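Local coordinates for protein putative serine phosphatase (Pseudomonas aeruginosa, PDB 6K4E) that probably removes phosphate from phosphothreonine of a partner protein, as a magnesium-dependent PP2C-type phosphatase domain in a pathway that controls biofilm formation, at residues 81-90 with 289-299; 139-147 with 171-179. All coordinates share one frame; numbering follows the deposited sequence.

Contact 1. Residues 81-90 with 289-299; sequences HHFILWKPRD and QRDDITILSFR. With MG (magnesium ion), chain F.
F83 and S297 form a hydrogen-bonded pair in the antiparallel ladder of 81-90 and 289-299, and S297 CB sits over one face of the F83 ring, 3.5 Å from its centroid, a CH-pi contact. The ring is laid back over the partner strand because CG lies between backbone N and carbonyl carbon (chi1 79°); its CE1 reaches I295 CG2. On the sheet face bearing F83 and S297, L85 lies alongside I295 and I293.

At the last bridge, K87 with I293, the Q289 amide adds its grip: NE2 bonds K87 O at 2.8 Å, opposite I293 N across the carbonyl plane, and a second NE2 bond, to D291 O, helps fix the amide's rotation. D292 OD1 accepts R89 N at 2.7 Å through its anti lone pair, and its other oxygen holds G94 N. Q289 and D292, on either side of D291 in sequence, are both tied to 81-90; D291 OD2 binds magnesium at 1.9 Å, a site completed by D112, D238 and waters.

The strand axes run 172° apart. Strand 82-87 is outermost in its sheet, strand 231-236 flanks 293-299 on its other side, helix 269-284 covers F83, I293 and S297, and Y97 of strand 95-101 meets I84, T294 and L296.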
# COMPACT_ATOMS: atom_id res chain seq x y z
N HIS B 81 -21.83 -16.81 11.68
CA HIS B 81 -20.99 -16.97 12.85
C HIS B 81 -19.87 -15.94 12.85
O HIS B 81 -18.79 -16.15 13.41
CB HIS B 81 -20.52 -18.42 13.00
CG HIS B 81 -21.53 -19.27 13.69
ND1 HIS B 81 -21.32 -19.75 14.98
CD2 HIS B 81 -22.77 -19.65 13.28
CE1 HIS B 81 -22.41 -20.43 15.29
NE2 HIS B 81 -23.31 -20.39 14.31
N HIS B 82 -20.15 -14.80 12.16
CA HIS B 82 -19.32 -13.61 12.12
C HIS B 82 -20.17 -12.39 11.82
O HIS B 82 -21.27 -12.53 11.28
CB HIS B 82 -18.17 -13.74 11.07
CG HIS B 82 -18.42 -12.99 9.79
ND1 HIS B 82 -19.31 -13.47 8.84
CD2 HIS B 82 -17.90 -11.81 9.36
CE1 HIS B 82 -19.33 -12.55 7.88
NE2 HIS B 82 -18.50 -11.53 8.15
N PHE B 83 -19.62 -11.19 12.11
CA PHE B 83 -20.19 -9.92 11.68
C PHE B 83 -19.06 -8.92 11.52
O PHE B 83 -18.03 -9.07 12.18
CB PHE B 83 -21.34 -9.40 12.55
CG PHE B 83 -21.00 -8.72 13.86
CD1 PHE B 83 -20.37 -7.47 13.88
CD2 PHE B 83 -21.43 -9.25 15.07
CE1 PHE B 83 -20.10 -6.82 15.08
CE2 PHE B 83 -21.18 -8.59 16.27
CZ PHE B 83 -20.52 -7.38 16.27
N ILE B 84 -19.23 -7.96 10.60
CA ILE B 84 -18.23 -6.94 10.34
C ILE B 84 -18.84 -5.58 10.44
O ILE B 84 -19.92 -5.34 9.90
CB ILE B 84 -17.46 -7.16 8.98
CG1 ILE B 84 -16.39 -6.08 8.75
CG2 ILE B 84 -18.37 -7.29 7.79
CD1 ILE B 84 -15.27 -6.02 9.84
N LEU B 85 -18.19 -4.73 11.17
CA LEU B 85 -18.57 -3.33 11.30
C LEU B 85 -17.33 -2.57 10.81
O LEU B 85 -16.27 -2.69 11.41
CB LEU B 85 -18.89 -2.99 12.77
CG LEU B 85 -19.87 -1.83 13.04
CD1 LEU B 85 -20.11 -1.66 14.54
CD2 LEU B 85 -19.36 -0.49 12.45
N TRP B 86 -17.43 -1.89 9.67
CA TRP B 86 -16.25 -1.21 9.15
C TRP B 86 -16.65 0.13 8.61
O TRP B 86 -17.30 0.18 7.58
CB TRP B 86 -15.56 -2.05 8.06
CG TRP B 86 -14.29 -1.45 7.54
CD1 TRP B 86 -13.08 -1.40 8.17
CD2 TRP B 86 -14.11 -0.80 6.27
NE1 TRP B 86 -12.15 -0.77 7.36
CE2 TRP B 86 -12.75 -0.42 6.18
CE3 TRP B 86 -14.96 -0.55 5.18
CZ2 TRP B 86 -12.22 0.19 5.03
CZ3 TRP B 86 -14.44 0.08 4.06
CH2 TRP B 86 -13.09 0.45 4.00
N LYS B 87 -16.32 1.20 9.33
CA LYS B 87 -16.73 2.53 8.93
C LYS B 87 -15.56 3.49 9.04
O LYS B 87 -15.32 4.01 10.13
CB LYS B 87 -17.96 3.00 9.79
CG LYS B 87 -18.48 4.44 9.56
CD LYS B 87 -19.12 4.73 8.19
CE LYS B 87 -19.43 6.20 8.01
NZ LYS B 87 -18.22 7.01 7.70
N PRO B 88 -14.87 3.80 7.90
CA PRO B 88 -13.77 4.77 7.95
C PRO B 88 -14.32 6.14 8.28
O PRO B 88 -15.48 6.44 7.95
CB PRO B 88 -13.20 4.73 6.52
CG PRO B 88 -13.66 3.47 5.95
CD PRO B 88 -15.04 3.30 6.52
N ARG B 89 -13.50 6.97 8.94
CA ARG B 89 -13.90 8.33 9.30
C ARG B 89 -14.10 9.13 8.00
O ARG B 89 -15.13 9.76 7.81
CB ARG B 89 -12.86 8.98 10.20
CG ARG B 89 -13.32 10.29 10.81
CD ARG B 89 -12.17 10.95 11.55
NE ARG B 89 -11.66 12.09 10.82
CZ ARG B 89 -10.97 13.09 11.37
NH1 ARG B 89 -10.72 13.09 12.67
NH2 ARG B 89 -10.54 14.10 10.63
N ASP B 90 -13.14 9.02 7.08
CA ASP B 90 -13.29 9.69 5.81
C ASP B 90 -13.73 8.60 4.79
O ASP B 90 -14.37 7.63 5.20
CB ASP B 90 -12.04 10.51 5.47
CG ASP B 90 -11.54 11.35 6.66
OD1 ASP B 90 -12.38 12.03 7.31
OD2 ASP B 90 -10.32 11.30 6.97
N GLN B 289 -17.85 11.75 13.60
CA GLN B 289 -17.12 10.51 13.82
C GLN B 289 -15.67 10.95 14.10
O GLN B 289 -15.10 11.74 13.36
CB GLN B 289 -17.21 9.58 12.61
CG GLN B 289 -16.74 8.16 12.91
CD GLN B 289 -16.81 7.26 11.71
OE1 GLN B 289 -17.64 7.43 10.84
NE2 GLN B 289 -15.95 6.27 11.64
N ARG B 290 -15.15 10.51 15.23
CA ARG B 290 -13.84 10.88 15.75
C ARG B 290 -12.68 10.12 15.09
O ARG B 290 -11.61 10.68 14.92
CB ARG B 290 -13.87 10.67 17.29
CG ARG B 290 -12.77 11.37 18.03
CD ARG B 290 -13.20 11.77 19.42
NE ARG B 290 -12.37 12.90 19.81
CZ ARG B 290 -12.56 13.63 20.89
NH1 ARG B 290 -13.55 13.36 21.73
NH2 ARG B 290 -11.75 14.65 21.15
N ASP B 291 -12.90 8.83 14.75
CA ASP B 291 -11.87 7.95 14.19
C ASP B 291 -12.51 6.84 13.35
O ASP B 291 -13.74 6.71 13.31
CB ASP B 291 -11.04 7.34 15.36
CG ASP B 291 -9.76 6.63 14.95
OD1 ASP B 291 -9.32 6.82 13.80
OD2 ASP B 291 -9.20 5.91 15.79
N ASP B 292 -11.68 6.09 12.61
CA ASP B 292 -12.12 4.95 11.83
C ASP B 292 -12.65 3.91 12.82
O ASP B 292 -12.06 3.69 13.89
CB ASP B 292 -10.92 4.36 11.07
CG ASP B 292 -10.32 5.31 10.08
OD1 ASP B 292 -11.07 5.94 9.35
OD2 ASP B 292 -9.08 5.40 10.04
N ILE B 293 -13.78 3.30 12.48
CA ILE B 293 -14.41 2.28 13.32
C ILE B 293 -14.30 0.90 12.63
O ILE B 293 -14.48 0.79 11.42
CB ILE B 293 -15.88 2.69 13.67
CG1 ILE B 293 -15.89 3.96 14.56
CG2 ILE B 293 -16.67 1.54 14.34
CD1 ILE B 293 -17.18 4.75 14.61
N THR B 294 -13.96 -0.13 13.42
CA THR B 294 -13.91 -1.53 12.99
C THR B 294 -14.22 -2.40 14.16
O THR B 294 -13.64 -2.23 15.23
CB THR B 294 -12.55 -1.98 12.41
OG1 THR B 294 -12.08 -0.97 11.53
CG2 THR B 294 -12.66 -3.33 11.62
N ILE B 295 -15.16 -3.33 13.96
CA ILE B 295 -15.49 -4.38 14.89
C ILE B 295 -15.63 -5.65 14.07
O ILE B 295 -16.50 -5.74 13.22
CB ILE B 295 -16.73 -4.15 15.81
CG1 ILE B 295 -16.60 -2.87 16.63
CG2 ILE B 295 -16.98 -5.39 16.71
CD1 ILE B 295 -17.76 -2.71 17.68
N LEU B 296 -14.76 -6.63 14.32
CA LEU B 296 -14.84 -7.93 13.69
C LEU B 296 -15.18 -8.93 14.77
O LEU B 296 -14.47 -9.05 15.78
CB LEU B 296 -13.53 -8.29 12.95
CG LEU B 296 -13.50 -9.56 12.10
CD1 LEU B 296 -14.80 -9.76 11.30
CD2 LEU B 296 -12.28 -9.59 11.21
N SER B 297 -16.34 -9.57 14.62
CA SER B 297 -16.83 -10.51 15.59
C SER B 297 -16.95 -11.85 14.96
O SER B 297 -17.20 -11.93 13.77
CB SER B 297 -18.16 -10.05 16.18
OG SER B 297 -18.69 -10.97 17.12
N PHE B 298 -16.74 -12.90 15.77
CA PHE B 298 -16.77 -14.32 15.40
C PHE B 298 -17.22 -15.16 16.58
O PHE B 298 -17.03 -14.77 17.72
CB PHE B 298 -15.41 -14.77 14.86
CG PHE B 298 -14.23 -14.61 15.78
CD1 PHE B 298 -13.59 -13.38 15.92
CD2 PHE B 298 -13.71 -15.70 16.47
CE1 PHE B 298 -12.46 -13.24 16.76
CE2 PHE B 298 -12.60 -15.55 17.30
CZ PHE B 298 -11.96 -14.33 17.43
N ARG B 299 -17.89 -16.27 16.32
CA ARG B 299 -18.42 -17.09 17.39
C ARG B 299 -18.08 -18.56 17.20
O ARG B 299 -18.09 -19.05 16.07
CB ARG B 299 -19.95 -16.88 17.47
CG ARG B 299 -20.69 -17.81 18.41
CD ARG B 299 -22.08 -17.33 18.66
NE ARG B 299 -22.89 -18.36 19.30
CZ ARG B 299 -23.33 -18.30 20.55
NH1 ARG B 299 -23.01 -17.26 21.32
NH2 ARG B 299 -24.08 -19.27 21.04
MG MG F . -7.92 4.46 15.57
O HOH W 1 -10.59 7.95 7.69
O HOH W 2 -7.15 5.54 13.93
O HOH W 3 -9.48 3.16 14.55
O HOH W 4 -6.31 5.36 16.50

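Contact 2. Residues 139-147 with 171-179; sequences GSRDPAAIL and MDAGLVWVD
R141 lies along the W177 indole in the aromatic part of the contact between 139-147 and 171-179. R141 CG stands over the centre of the six-membered ring, 3.5 Å from its centroid, a CH-pi geometry. W177 CG is anti to the backbone N (chi1 162°), which lays the ring under R141. The extended arginine chain carries the guanidinium beyond the ring, its plane 72° from the indole, where NH2 forms a salt bridge with D104. The opposite face has D179 N above its rim, and NE1 bonds weakly to D179 OD2.

Apolar contacts continue toward the helix. P143 CB packs on L175 CB at 3.8 Å, while its CG touches W177 CB. L175 CD1 meets I146 CG2, tightly at 3.4 Å, and also L147 CD2, which reaches A173 CB.

Among the polar bonds, one caps helix 143-157: the N-cap D142 accepts A145 N on OD1 at 3.2 Å, from above the carboxylate plane, and N222 also holds that oxygen.

The axes of 143-147 and 171-179 approach to 8.4 Å, their directions 141° apart. A helix packed on the outer face of one of two antiparallel sheets is the outer layer of the alpha-beta-beta-alpha sandwich of PP2C phosphatases.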
# COMPACT_ATOMS: atom_id res chain seq x y z
N GLY B 139 3.18 -19.25 8.83
CA GLY B 139 1.91 -19.96 8.91
C GLY B 139 0.84 -19.07 9.51
O GLY B 139 1.14 -17.96 9.96
N SER B 140 -0.41 -19.55 9.53
CA SER B 140 -1.53 -18.76 10.02
C SER B 140 -1.97 -19.12 11.44
O SER B 140 -2.94 -18.56 11.96
CB SER B 140 -2.69 -18.89 9.03
OG SER B 140 -3.01 -20.26 8.86
N ARG B 141 -1.21 -20.00 12.11
CA ARG B 141 -1.53 -20.56 13.42
C ARG B 141 -0.78 -19.93 14.60
O ARG B 141 -1.11 -20.23 15.75
CB ARG B 141 -1.32 -22.08 13.38
CG ARG B 141 -2.11 -22.69 12.22
CD ARG B 141 -2.14 -24.21 12.14
NE ARG B 141 -3.07 -24.64 11.08
CZ ARG B 141 -2.74 -24.74 9.79
NH1 ARG B 141 -1.51 -24.44 9.38
NH2 ARG B 141 -3.64 -25.13 8.90
N ASP B 142 0.16 -19.02 14.34
CA ASP B 142 0.92 -18.42 15.42
C ASP B 142 0.78 -16.90 15.36
O ASP B 142 1.62 -16.26 14.72
CB ASP B 142 2.39 -18.90 15.32
CG ASP B 142 3.32 -18.59 16.48
OD1 ASP B 142 3.01 -17.67 17.27
OD2 ASP B 142 4.41 -19.20 16.54
N PRO B 143 -0.26 -16.30 16.02
CA PRO B 143 -0.45 -14.84 15.95
C PRO B 143 0.75 -13.99 16.36
O PRO B 143 1.06 -13.02 15.67
CB PRO B 143 -1.68 -14.60 16.85
CG PRO B 143 -2.42 -15.88 16.77
CD PRO B 143 -1.35 -16.93 16.80
N ALA B 144 1.45 -14.35 17.44
CA ALA B 144 2.66 -13.63 17.89
C ALA B 144 3.76 -13.65 16.84
O ALA B 144 4.37 -12.60 16.64
CB ALA B 144 3.17 -14.19 19.20
N ALA B 145 3.99 -14.80 16.15
CA ALA B 145 5.01 -14.89 15.07
C ALA B 145 4.63 -14.05 13.85
O ALA B 145 5.50 -13.42 13.26
CB ALA B 145 5.22 -16.34 14.65
N ILE B 146 3.31 -14.01 13.51
CA ILE B 146 2.76 -13.24 12.40
C ILE B 146 3.00 -11.75 12.65
O ILE B 146 3.44 -11.06 11.75
CB ILE B 146 1.24 -13.59 12.13
CG1 ILE B 146 1.08 -15.07 11.70
CG2 ILE B 146 0.63 -12.67 11.05
CD1 ILE B 146 -0.30 -15.65 11.90
N LEU B 147 2.75 -11.28 13.87
CA LEU B 147 2.94 -9.88 14.28
C LEU B 147 4.39 -9.45 14.23
O LEU B 147 4.67 -8.34 13.79
CB LEU B 147 2.33 -9.61 15.67
CG LEU B 147 0.80 -9.68 15.79
CD1 LEU B 147 0.39 -9.31 17.17
CD2 LEU B 147 0.12 -8.75 14.83
N MET B 171 1.51 0.72 14.19
CA MET B 171 0.17 0.18 14.01
C MET B 171 -0.24 -0.73 15.13
O MET B 171 0.59 -1.40 15.74
CB MET B 171 0.01 -0.51 12.65
CG MET B 171 0.84 -1.76 12.46
SD MET B 171 0.69 -2.53 10.83
CE MET B 171 1.26 -1.21 9.85
N ASP B 172 -1.54 -0.72 15.43
CA ASP B 172 -2.15 -1.58 16.41
C ASP B 172 -2.70 -2.76 15.63
O ASP B 172 -3.08 -2.58 14.49
CB ASP B 172 -3.30 -0.86 17.11
CG ASP B 172 -2.90 0.42 17.82
OD1 ASP B 172 -1.69 0.59 18.11
OD2 ASP B 172 -3.83 1.23 18.16
N ALA B 173 -2.71 -3.94 16.23
CA ALA B 173 -3.26 -5.16 15.64
C ALA B 173 -3.62 -6.18 16.69
O ALA B 173 -2.98 -6.27 17.73
CB ALA B 173 -2.32 -5.78 14.61
N GLY B 174 -4.71 -6.89 16.43
CA GLY B 174 -5.18 -7.98 17.27
C GLY B 174 -5.39 -9.13 16.32
O GLY B 174 -6.15 -9.00 15.37
N LEU B 175 -4.64 -10.22 16.51
CA LEU B 175 -4.70 -11.40 15.65
C LEU B 175 -5.06 -12.61 16.45
O LEU B 175 -4.47 -12.85 17.50
CB LEU B 175 -3.33 -11.67 15.01
CG LEU B 175 -3.04 -11.05 13.68
CD1 LEU B 175 -1.67 -11.41 13.29
CD2 LEU B 175 -4.00 -11.56 12.61
N VAL B 176 -5.97 -13.42 15.93
CA VAL B 176 -6.44 -14.62 16.61
C VAL B 176 -6.38 -15.86 15.71
O VAL B 176 -6.92 -15.84 14.60
CB VAL B 176 -7.89 -14.38 17.13
CG1 VAL B 176 -8.49 -15.65 17.72
CG2 VAL B 176 -7.97 -13.23 18.13
N TRP B 177 -5.78 -16.95 16.21
CA TRP B 177 -5.85 -18.23 15.52
C TRP B 177 -6.91 -19.05 16.28
O TRP B 177 -6.71 -19.38 17.45
CB TRP B 177 -4.49 -18.96 15.45
CG TRP B 177 -4.64 -20.42 15.14
CD1 TRP B 177 -4.48 -21.46 16.00
CD2 TRP B 177 -5.10 -21.00 13.90
NE1 TRP B 177 -4.75 -22.65 15.37
CE2 TRP B 177 -5.16 -22.40 14.09
CE3 TRP B 177 -5.39 -20.49 12.62
CZ2 TRP B 177 -5.58 -23.28 13.08
CZ3 TRP B 177 -5.77 -21.36 11.62
CH2 TRP B 177 -5.87 -22.74 11.85
N VAL B 178 -8.06 -19.32 15.64
CA VAL B 178 -9.16 -20.12 16.19
C VAL B 178 -8.92 -21.55 15.75
O VAL B 178 -9.11 -21.86 14.58
CB VAL B 178 -10.55 -19.63 15.73
CG1 VAL B 178 -11.69 -20.52 16.26
CG2 VAL B 178 -10.77 -18.18 16.13
N ASP B 179 -8.42 -22.39 16.65
CA ASP B 179 -8.14 -23.78 16.31
C ASP B 179 -9.38 -24.61 16.67
O ASP B 179 -9.50 -25.07 17.79
CB ASP B 179 -6.87 -24.25 17.03
CG ASP B 179 -6.30 -25.55 16.56
OD1 ASP B 179 -7.09 -26.44 16.14
OD2 ASP B 179 -5.08 -25.74 16.70

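How the contacts relate
The two contacts belong to the two facing sheets: contact 1 lies within the sheet holding 82-87 and 293-300, contact 2 on the helix-covered side of the sheet holding 171-179. They meet across the sandwich, where F298 CE2 packs 3.4 Å from V178 CG2, on the face of strand 171-179 turned away from helix 143-157. Contact 1 is partly buried and rests on a regular backbone ladder, with polar side chains and a magnesium ligand at one end. Contact 2, which falls in the chain between the two segments of contact 1, is mostly buried, and side-chain packing makes it, with 449 Å² buried against 956 Å². Its A173 side chain is about 11 Å from a magnesium ion.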